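Local structure of 4-hydroxybutyrate CoA-transferase (3EH7) at residues 227-230 with 231-234; 279-282 with 283-286; 301-304 with 305-308; 340-343 with 344-348. The protein probably transfers coenzyme A between carboxylic acids such as acetate and 4-hydroxybutyrate. All blocks are in the same frame, centred on the assembly; numbering follows the deposited sequence. Where two conformers were deposited one is given.

Interaction 1: 227-230 with 231-234; sequences ALLF and LKDK
Leu-228 and Leu-231 meet twice where the helix 222-229 runs out, once through the backbone and once through their side chains. Leu-231 N donates to Leu-228 O over 3.1 Å. This i to i+3 bond comes in above the carbonyl plane, 68° out of it, as the chain leaves the alpha-helical path. Leu-228 O also accepts a hydrogen bond from a water. That water accepts from Lys-232 NZ at 3.2 Å. A second water donates to Leu-229 O and accepts from Lys-232 N over 2.9 Å. Two carbonyls at the helix end are thus satisfied partly by solvent. The next residues, Leu-231 to Lys-234, form a type I beta turn.

The side-chain packing lies on two faces. On the buried one, the Leu-228 and Leu-231 side chains cross at an angle, with Leu-228 CD2 4.2 Å from Leu-231 CD1. Leu-231 CG also sets a carbon against an oxygen, 3.3 Å from Ala-227 O. On the exposed one, Lys-232 runs back beside Leu-229. Its chain is extended until the last torsion (chi4 -72°) bends NZ to 3.8 Å from Leu-229 CD2.

Leu-228 and Leu-231 both pack on Leu-251 of helix 246-253. Leu-231 and Phe-230 also touch Ala-207 of helix 197-208. The helix end packs on both helices, and the turn leads on towards strand 238-240.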
loop_
_atom_site.group_PDB
_atom_site.type_symbol
_atom_site.label_atom_id
_atom_site.label_comp_id
_atom_site.label_asym_id
_atom_site.label_seq_id
_atom_site.Cartn_x
_atom_site.Cartn_y
_atom_site.Cartn_z
ATOM N N ALA A 227 13.563 9.694 -20.757
ATOM C CA ALA A 227 13.265 8.264 -20.895
ATOM C C ALA A 227 12.602 7.956 -22.246
ATOM O O ALA A 227 13.002 7.030 -22.941
ATOM C CB ALA A 227 12.370 7.782 -19.734
ATOM N N LEU A 228 11.611 8.764 -22.629
ATOM C CA LEU A 228 10.856 8.539 -23.858
ATOM C C LEU A 228 11.753 8.731 -25.094
ATOM O O LEU A 228 11.585 8.066 -26.119
ATOM C CB LEU A 228 9.654 9.495 -23.921
ATOM C CG LEU A 228 8.500 9.258 -22.936
ATOM C CD1 LEU A 228 7.620 10.480 -22.754
ATOM C CD2 LEU A 228 7.669 8.066 -23.365
ATOM N N LEU A 229 12.706 9.650 -24.991
ATOM C CA LEU A 229 13.636 9.886 -26.065
ATOM C C LEU A 229 14.489 8.649 -26.350
ATOM O O LEU A 229 14.937 8.461 -27.486
ATOM C CB LEU A 229 14.540 11.101 -25.764
ATOM C CG LEU A 229 13.968 12.518 -25.976
ATOM C CD1 LEU A 229 15.101 13.534 -25.902
ATOM C CD2 LEU A 229 13.222 12.696 -27.300
ATOM N N PHE A 230 14.728 7.816 -25.339
ATOM C CA PHE A 230 15.489 6.584 -25.560
ATOM C C PHE A 230 14.643 5.374 -25.866
ATOM O O PHE A 230 15.169 4.270 -25.908
ATOM C CB PHE A 230 16.452 6.312 -24.414
ATOM C CG PHE A 230 17.578 7.291 -24.370
ATOM C CD1 PHE A 230 18.564 7.252 -25.337
ATOM C CD2 PHE A 230 17.606 8.294 -23.415
ATOM C CE1 PHE A 230 19.588 8.172 -25.352
ATOM C CE2 PHE A 230 18.618 9.223 -23.404
ATOM C CZ PHE A 230 19.621 9.164 -24.380
ATOM N N LEU A 231 13.354 5.581 -26.126
ATOM C CA LEU A 231 12.445 4.493 -26.497
ATOM C C LEU A 231 12.091 4.431 -28.001
ATOM O O LEU A 231 11.148 3.721 -28.384
ATOM C CB LEU A 231 11.156 4.589 -25.668
ATOM C CG LEU A 231 11.310 4.461 -24.141
ATOM C CD1 LEU A 231 9.938 4.586 -23.463
ATOM C CD2 LEU A 231 12.000 3.158 -23.720
ATOM N N LYS A 232 12.843 5.126 -28.855
ATOM C CA LYS A 232 12.501 5.181 -30.287
ATOM C C LYS A 232 12.696 3.843 -31.009
ATOM O O LYS A 232 12.098 3.600 -32.033
ATOM C CB LYS A 232 13.272 6.295 -31.015
ATOM C CG LYS A 232 13.020 7.712 -30.463
ATOM C CD LYS A 232 13.942 8.732 -31.144
ATOM C CE LYS A 232 13.952 10.084 -30.439
ATOM N NZ LYS A 232 12.706 10.841 -30.632
ATOM N N ASP A 233 13.518 2.973 -30.450
ATOM C CA ASP A 233 13.745 1.644 -30.986
ATOM C C ASP A 233 12.804 0.575 -30.385
ATOM O O ASP A 233 12.956 -0.607 -30.657
ATOM C CB ASP A 233 15.190 1.255 -30.676
ATOM C CG ASP A 233 15.485 1.146 -29.135
ATOM O OD1 ASP A 233 14.864 1.821 -28.248
ATOM O OD2 ASP A 233 16.392 0.351 -28.813
ATOM N N LYS A 234 11.855 0.974 -29.542
ATOM C CA LYS A 234 10.977 -0.004 -28.924
ATOM C C LYS A 234 9.778 -0.250 -29.822
ATOM O O LYS A 234 9.437 0.582 -30.671
ATOM C CB LYS A 234 10.553 0.455 -27.517
ATOM C CG LYS A 234 11.716 0.496 -26.495
ATOM C CD LYS A 234 12.105 -0.939 -26.097
ATOM C CE LYS A 234 13.581 -1.133 -25.910
ATOM N NZ LYS A 234 14.040 -0.525 -24.664
HETATM O O HOH W 1 10.711 10.088 -28.252
HETATM O O HOH W 2 15.565 6.196 -28.777
#

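Interaction 2: 279-282 with 283-286; sequences DVYH and FIDK
Val-280 and Ile-284 touch one turn apart on the helix 278-284. Ile-284 N donates to Val-280 O over 3.0 Å, and Val-280 CG1 lies 4.3 Å from Ile-284 CG2. The same carbonyl is crowded by carbon, since Ile-284 CG2 comes within 3.3 Å of Val-280 O. Ile-284 has CG1 between its backbone N and carbonyl carbon (chi1 70°). This turns the CG1 branch towards Tyr-281, with CG1 3.4 Å from Tyr-281 O. Ile-284 CD1 then reaches the edge of the Tyr-281 ring, near its plane, 4.3 Å from Tyr-281 CD1.

Backbone bonds set the helical turn that carries these side chains. Phe-283 N gives a nearly straight bond to Asp-279 O at 3.0 Å. Asp-285 N makes two bonds. The sounder one goes to His-282 O at 3.2 Å, from 67° out of the carbonyl plane, and its bond to Tyr-281 O is weak. The alpha-helical pattern thus gives way to an i to i+3 bond at Asp-285.

Further out, polar ends are fixed by other parts of the chain. Tyr-281 OH is hydrogen-bonded to Tyr-188 O and Gly-276 N. Asp-279 forms a salt bridge with Arg-253, and Asp-285 OD1 accepts from Tyr-165 N.

Val-280 and Phe-283 both pack on Val-249 of helix 246-253. Tyr-281 and Ile-284 face loops instead, at Ile-187 and Val-140. The helix follows strand 273-274, and a short loop joins it to strand 290-292.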
loop_
_atom_site.group_PDB
_atom_site.type_symbol
_atom_site.label_atom_id
_atom_site.label_comp_id
_atom_site.label_asym_id
_atom_site.label_seq_id
_atom_site.Cartn_x
_atom_site.Cartn_y
_atom_site.Cartn_z
ATOM N N ASP A 279 -0.222 21.738 -29.116
ATOM C CA ASP A 279 -0.204 20.602 -30.017
ATOM C C ASP A 279 -0.846 19.362 -29.416
ATOM O O ASP A 279 -1.591 18.668 -30.106
ATOM C CB ASP A 279 1.228 20.274 -30.424
ATOM C CG ASP A 279 1.302 19.180 -31.452
ATOM O OD1 ASP A 279 0.404 19.064 -32.314
ATOM O OD2 ASP A 279 2.276 18.416 -31.400
ATOM N N VAL A 280 -0.555 19.062 -28.148
ATOM C CA VAL A 280 -1.168 17.893 -27.491
ATOM C C VAL A 280 -2.690 18.026 -27.444
ATOM O O VAL A 280 -3.418 17.055 -27.713
ATOM C CB VAL A 280 -0.625 17.672 -26.060
ATOM C CG1 VAL A 280 -1.545 16.765 -25.254
ATOM C CG2 VAL A 280 0.764 17.083 -26.133
ATOM N N TYR A 281 -3.150 19.233 -27.116
ATOM C CA TYR A 281 -4.551 19.513 -26.998
ATOM C C TYR A 281 -5.292 19.395 -28.341
ATOM O O TYR A 281 -6.447 18.993 -28.348
ATOM C CB TYR A 281 -4.762 20.889 -26.369
ATOM C CG TYR A 281 -4.083 21.058 -25.018
ATOM C CD1 TYR A 281 -3.989 19.999 -24.120
ATOM C CD2 TYR A 281 -3.545 22.278 -24.644
ATOM C CE1 TYR A 281 -3.360 20.160 -22.877
ATOM C CE2 TYR A 281 -2.926 22.447 -23.422
ATOM C CZ TYR A 281 -2.836 21.382 -22.540
ATOM O OH TYR A 281 -2.232 21.542 -21.323
ATOM N N HIS A 282 -4.627 19.723 -29.456
ATOM C CA HIS A 282 -5.184 19.474 -30.799
ATOM C C HIS A 282 -5.188 17.971 -31.137
ATOM O O HIS A 282 -6.175 17.454 -31.619
ATOM C CB HIS A 282 -4.423 20.268 -31.879
ATOM C CG HIS A 282 -4.873 19.969 -33.279
ATOM N ND1 HIS A 282 -4.106 19.245 -34.171
ATOM C CD2 HIS A 282 -6.024 20.269 -33.934
ATOM C CE1 HIS A 282 -4.748 19.139 -35.323
ATOM N NE2 HIS A 282 -5.918 19.745 -35.204
ATOM N N PHE A 283 -4.094 17.274 -30.855
ATOM C CA PHE A 283 -4.008 15.840 -31.125
ATOM C C PHE A 283 -5.109 15.004 -30.413
ATOM O O PHE A 283 -5.618 14.027 -30.978
ATOM C CB PHE A 283 -2.618 15.337 -30.742
ATOM C CG PHE A 283 -2.479 13.853 -30.758
ATOM C CD1 PHE A 283 -2.231 13.188 -31.936
ATOM C CD2 PHE A 283 -2.583 13.122 -29.578
ATOM C CE1 PHE A 283 -2.100 11.823 -31.964
ATOM C CE2 PHE A 283 -2.451 11.739 -29.589
ATOM C CZ PHE A 283 -2.197 11.092 -30.804
ATOM N N ILE A 284 -5.484 15.391 -29.193
ATOM C CA ILE A 284 -6.458 14.616 -28.422
ATOM C C ILE A 284 -7.907 14.979 -28.755
ATOM O O ILE A 284 -8.812 14.229 -28.418
ATOM C CB ILE A 284 -6.255 14.769 -26.881
ATOM C CG1 ILE A 284 -6.648 16.195 -26.428
ATOM C CG2 ILE A 284 -4.826 14.356 -26.503
ATOM C CD1 ILE A 284 -6.330 16.532 -24.986
ATOM N N ASP A 285 -8.117 16.130 -29.395
ATOM C CA ASP A 285 -9.459 16.650 -29.612
ATOM C C ASP A 285 -10.237 15.711 -30.530
ATOM O O ASP A 285 -9.811 15.446 -31.648
ATOM C CB ASP A 285 -9.389 18.060 -30.208
ATOM C CG ASP A 285 -10.739 18.732 -30.304
ATOM O OD1 ASP A 285 -11.665 18.363 -29.578
ATOM O OD2 ASP A 285 -10.886 19.651 -31.112
ATOM N N LYS A 286 -11.342 15.164 -30.029
ATOM C CA LYS A 286 -12.152 14.217 -30.807
ATOM C C LYS A 286 -11.346 13.017 -31.314
ATOM O O LYS A 286 -11.684 12.424 -32.336
ATOM C CB LYS A 286 -12.836 14.932 -31.977
ATOM C CG LYS A 286 -13.797 16.024 -31.548
ATOM C CD LYS A 286 -14.238 16.892 -32.736
ATOM C CE LYS A 286 -15.669 17.444 -32.547
ATOM N NZ LYS A 286 -15.968 17.793 -31.105
#

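Interaction 3: 301-304 with 305-308; sequences PRVI and AQND
Pro-301 O accepts from Ala-305 N over 2.9 Å, the shortest hydrogen bond between 301-304 and 305-308. The donor is tilted 31° from the carbonyl plane. Ala-305 CB adds a close contact to the same oxygen at 3.2 Å.

The next two bonds are i to i+3. Gln-306 N donates to Val-303 O at 3.0 Å, from 62° out of the carbonyl plane. Asn-307 N donates to Ile-304 O, also at 3.0 Å, and closes a type I beta turn from Ile-304 to Asn-307. A short helix thus unwinds through a turn on its way to strand 310-314, in a helix-to-strand connection of an alpha/beta fold. That strand lies inside the large mixed sheet.

Side chains fold back over the turn. Gln-306 has CG beside its backbone N (chi1 -70°) and an extended chain beyond. Its CG lies 3.5 Å from Arg-302 O, and its CB lies 3.4 Å from Val-303 O. Asn-307 CB sits at the same distance, 3.4 Å, from Ile-304 O, and its side chain is buried against His-240.

Arg-302 forms a salt bridge with Asp-300 through NH2. It also makes a cation-pi contact with Trp-350 of the second subunit. Asn-307 O accepts from Ser-351 OG, and the Thr-263 hydroxyl is hydrogen-bonded to both Gln-306 O and Asp-308 N.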
loop_
_atom_site.group_PDB
_atom_site.type_symbol
_atom_site.label_atom_id
_atom_site.label_comp_id
_atom_site.label_asym_id
_atom_site.label_seq_id
_atom_site.Cartn_x
_atom_site.Cartn_y
_atom_site.Cartn_z
ATOM N N PRO A 301 -5.116 0.330 -8.136
ATOM C CA PRO A 301 -4.110 -0.723 -8.356
ATOM C C PRO A 301 -4.667 -1.990 -9.015
ATOM O O PRO A 301 -3.982 -2.617 -9.817
ATOM C CB PRO A 301 -3.587 -0.977 -6.955
ATOM C CG PRO A 301 -3.703 0.377 -6.273
ATOM C CD PRO A 301 -5.057 0.855 -6.759
ATOM N N ARG A 302 -5.908 -2.359 -8.702
ATOM C CA ARG A 302 -6.530 -3.542 -9.318
ATOM C C ARG A 302 -6.824 -3.376 -10.810
ATOM O O ARG A 302 -6.891 -4.346 -11.530
ATOM C CB ARG A 302 -7.803 -3.911 -8.574
ATOM C CG ARG A 302 -7.536 -4.235 -7.096
ATOM C CD ARG A 302 -8.810 -4.169 -6.298
ATOM N NE ARG A 302 -9.367 -2.821 -6.279
ATOM C CZ ARG A 302 -10.476 -2.490 -5.626
ATOM N NH1 ARG A 302 -11.154 -3.408 -4.953
ATOM N NH2 ARG A 302 -10.932 -1.245 -5.667
ATOM N N VAL A 303 -7.011 -2.140 -11.267
ATOM C CA VAL A 303 -7.238 -1.871 -12.691
ATOM C C VAL A 303 -5.908 -1.752 -13.405
ATOM O O VAL A 303 -5.712 -2.322 -14.486
ATOM C CB VAL A 303 -8.054 -0.580 -12.914
ATOM C CG1 VAL A 303 -8.134 -0.266 -14.408
ATOM C CG2 VAL A 303 -9.456 -0.730 -12.279
ATOM N N ILE A 304 -4.993 -1.002 -12.796
ATOM C CA ILE A 304 -3.646 -0.900 -13.318
ATOM C C ILE A 304 -3.103 -2.306 -13.556
ATOM O O ILE A 304 -2.546 -2.594 -14.642
ATOM C CB ILE A 304 -2.681 -0.138 -12.348
ATOM C CG1 ILE A 304 -3.116 1.327 -12.158
ATOM C CG2 ILE A 304 -1.251 -0.190 -12.889
ATOM C CD1 ILE A 304 -2.526 2.018 -10.927
ATOM N N ALA A 305 -3.268 -3.183 -12.565
ATOM C CA ALA A 305 -2.749 -4.580 -12.638
ATOM C C ALA A 305 -3.233 -5.411 -13.820
ATOM O O ALA A 305 -2.593 -6.418 -14.186
ATOM C CB ALA A 305 -3.093 -5.343 -11.344
ATOM N N GLN A 306 -4.365 -5.035 -14.408
ATOM C CA GLN A 306 -4.903 -5.779 -15.530
ATOM C C GLN A 306 -4.145 -5.514 -16.836
ATOM O O GLN A 306 -4.410 -6.190 -17.830
ATOM C CB GLN A 306 -6.370 -5.431 -15.734
ATOM C CG GLN A 306 -7.271 -5.959 -14.626
ATOM C CD GLN A 306 -8.678 -5.371 -14.667
ATOM O OE1 GLN A 306 -9.096 -4.678 -13.733
ATOM N NE2 GLN A 306 -9.431 -5.705 -15.694
ATOM N N ASN A 307 -3.243 -4.521 -16.825
ATOM C CA ASN A 307 -2.351 -4.219 -17.953
ATOM C C ASN A 307 -1.107 -5.034 -17.746
ATOM O O ASN A 307 -0.369 -4.757 -16.805
ATOM C CB ASN A 307 -1.926 -2.716 -17.957
ATOM C CG ASN A 307 -3.088 -1.748 -18.173
ATOM O OD1 ASN A 307 -3.692 -1.229 -17.219
ATOM N ND2 ASN A 307 -3.408 -1.508 -19.405
ATOM N N ASP A 308 -0.847 -6.033 -18.587
ATOM C CA ASP A 308 0.426 -6.759 -18.470
ATOM C C ASP A 308 1.624 -5.852 -18.760
ATOM O O ASP A 308 1.497 -4.891 -19.512
ATOM C CB ASP A 308 0.499 -7.928 -19.416
ATOM C CG ASP A 308 -0.403 -9.057 -19.017
ATOM O OD1 ASP A 308 -1.098 -8.947 -18.004
ATOM O OD2 ASP A 308 -0.399 -10.073 -19.741
#

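Interaction 4: 340-343 with 344-348; sequences GQVD and YVRGA
Val-342 and Arg-346 lie side by side because of their torsions. Val-342 CG2 is anti to the backbone N. Arg-346 has CG anti to its carbonyl carbon (chi1 -75°) and stays extended as far as NE. The arginine chain therefore runs along the valine, with NE 3.7 Å from Val-342 CG2.

In the backbone, Arg-346 N donates to Val-342 O at 2.9 Å. Val-345 N meets Gln-341 O in the carbonyl plane at 3.0 Å, and Gly-347 N bonds to Asp-343 O at 2.9 Å. A weak bond from Tyr-344 N also reaches Gln-341 O. Gly-340 O lies at the edge of the Tyr-344 ring, 3.5 Å from CD2.

The buried polar ends of Tyr-344 and Asp-343 share a partner. Asn-299 binds both Tyr-344 OH and Asp-343 OD2, and Tyr-107 N also donates to Asp-343 OD2. Arg-346 forms salt bridges with Glu-388 of its own chain and with Glu-388 of the second subunit. These carboxylates probably offset the like charges of the two Arg-346 side chains, which come close.

This is a regular i to i+4 alpha-helix. It packs on strands 310-314 and 355-359 of an alpha/beta sheet and meets the second subunit through Val-342 and Arg-346.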
loop_
_atom_site.group_PDB
_atom_site.type_symbol
_atom_site.label_atom_id
_atom_site.label_comp_id
_atom_site.label_asym_id
_atom_site.label_seq_id
_atom_site.Cartn_x
_atom_site.Cartn_y
_atom_site.Cartn_z
ATOM N N GLY A 340 -0.249 10.434 -6.670
ATOM C CA GLY A 340 -0.708 9.264 -7.391
ATOM C C GLY A 340 0.347 8.194 -7.633
ATOM O O GLY A 340 0.020 7.077 -8.025
ATOM N N GLN A 341 1.621 8.500 -7.387
ATOM C CA GLN A 341 2.689 7.573 -7.768
ATOM C C GLN A 341 2.604 6.226 -7.041
ATOM O O GLN A 341 2.783 5.174 -7.656
ATOM C CB GLN A 341 4.086 8.213 -7.664
ATOM C CG GLN A 341 4.549 8.634 -6.300
ATOM C CD GLN A 341 5.882 9.381 -6.343
ATOM O OE1 GLN A 341 5.987 10.430 -6.969
ATOM N NE2 GLN A 341 6.888 8.848 -5.667
ATOM N N VAL A 342 2.286 6.250 -5.745
ATOM C CA VAL A 342 2.176 5.001 -4.995
ATOM C C VAL A 342 1.087 4.105 -5.565
ATOM O O VAL A 342 1.204 2.886 -5.508
ATOM C CB VAL A 342 1.936 5.249 -3.495
ATOM C CG1 VAL A 342 0.645 6.051 -3.278
ATOM C CG2 VAL A 342 1.918 3.907 -2.688
ATOM N N ASP A 343 0.033 4.684 -6.146
ATOM C CA ASP A 343 -1.017 3.876 -6.765
ATOM C C ASP A 343 -0.399 2.995 -7.839
ATOM O O ASP A 343 -0.746 1.815 -7.987
ATOM C CB ASP A 343 -2.131 4.735 -7.411
ATOM C CG ASP A 343 -2.847 5.678 -6.431
ATOM O OD1 ASP A 343 -2.635 5.542 -5.189
ATOM O OD2 ASP A 343 -3.657 6.574 -6.900
ATOM N N TYR A 344 0.529 3.575 -8.600
ATOM C CA TYR A 344 1.188 2.880 -9.691
ATOM C C TYR A 344 2.280 1.921 -9.198
ATOM O O TYR A 344 2.499 0.900 -9.807
ATOM C CB TYR A 344 1.719 3.879 -10.747
ATOM C CG TYR A 344 0.581 4.405 -11.579
ATOM C CD1 TYR A 344 0.119 3.707 -12.709
ATOM C CD2 TYR A 344 -0.099 5.536 -11.192
ATOM C CE1 TYR A 344 -0.965 4.158 -13.431
ATOM C CE2 TYR A 344 -1.207 5.980 -11.906
ATOM C CZ TYR A 344 -1.632 5.285 -13.010
ATOM O OH TYR A 344 -2.731 5.739 -13.678
ATOM N N VAL A 345 2.935 2.222 -8.088
ATOM C CA VAL A 345 3.886 1.255 -7.523
ATOM C C VAL A 345 3.089 0.019 -7.151
ATOM O O VAL A 345 3.472 -1.106 -7.489
ATOM C CB VAL A 345 4.597 1.822 -6.299
ATOM C CG1 VAL A 345 5.427 0.716 -5.549
ATOM C CG2 VAL A 345 5.433 3.041 -6.698
ATOM N N ARG A 346 1.922 0.219 -6.510
ATOM C CA ARG A 346 1.131 -0.921 -6.066
ATOM C C ARG A 346 0.494 -1.673 -7.223
ATOM O O ARG A 346 0.459 -2.895 -7.199
ATOM C CB ARG A 346 0.108 -0.519 -5.015
ATOM C CG ARG A 346 0.786 -0.291 -3.681
ATOM C CD ARG A 346 -0.123 0.337 -2.677
ATOM N NE ARG A 346 0.604 0.671 -1.466
ATOM C CZ ARG A 346 0.044 0.860 -0.274
ATOM N NH1 ARG A 346 -1.270 0.770 -0.089
ATOM N NH2 ARG A 346 0.821 1.147 0.748
ATOM N N GLY A 347 0.011 -0.950 -8.235
ATOM C CA GLY A 347 -0.539 -1.599 -9.429
ATOM C C GLY A 347 0.527 -2.376 -10.200
ATOM O O GLY A 347 0.275 -3.459 -10.651
ATOM N N ALA A 348 1.709 -1.794 -10.377
ATOM C CA ALA A 348 2.806 -2.472 -11.112
ATOM C C ALA A 348 3.192 -3.785 -10.426
ATOM O O ALA A 348 3.547 -4.789 -11.083
ATOM C CB ALA A 348 4.066 -1.534 -11.233
#

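Interactions 3 and 4 form one packed unit, with centres 10 Å apart. Ile-304 CD1 lies 3.4 Å from Asp-343 O and 3.6 Å from Tyr-344 CD1, and Ile-304 CG2 rests 3.8 Å from Gly-347 CA. Both contacts reach the second subunit. Interactions 1 and 2 do not touch it. Their centres are 22 Å apart and their nearest atoms about 10 Å, but helix 246-253 packs against both. His-240 of strand 238-240 touches interaction 3, and the turn of interaction 1 precedes that strand. Interaction 2 stays clear of interactions 3 and 4: its nearest atoms are about 17 Å and 16 Å away, across the chain's centre from the latter.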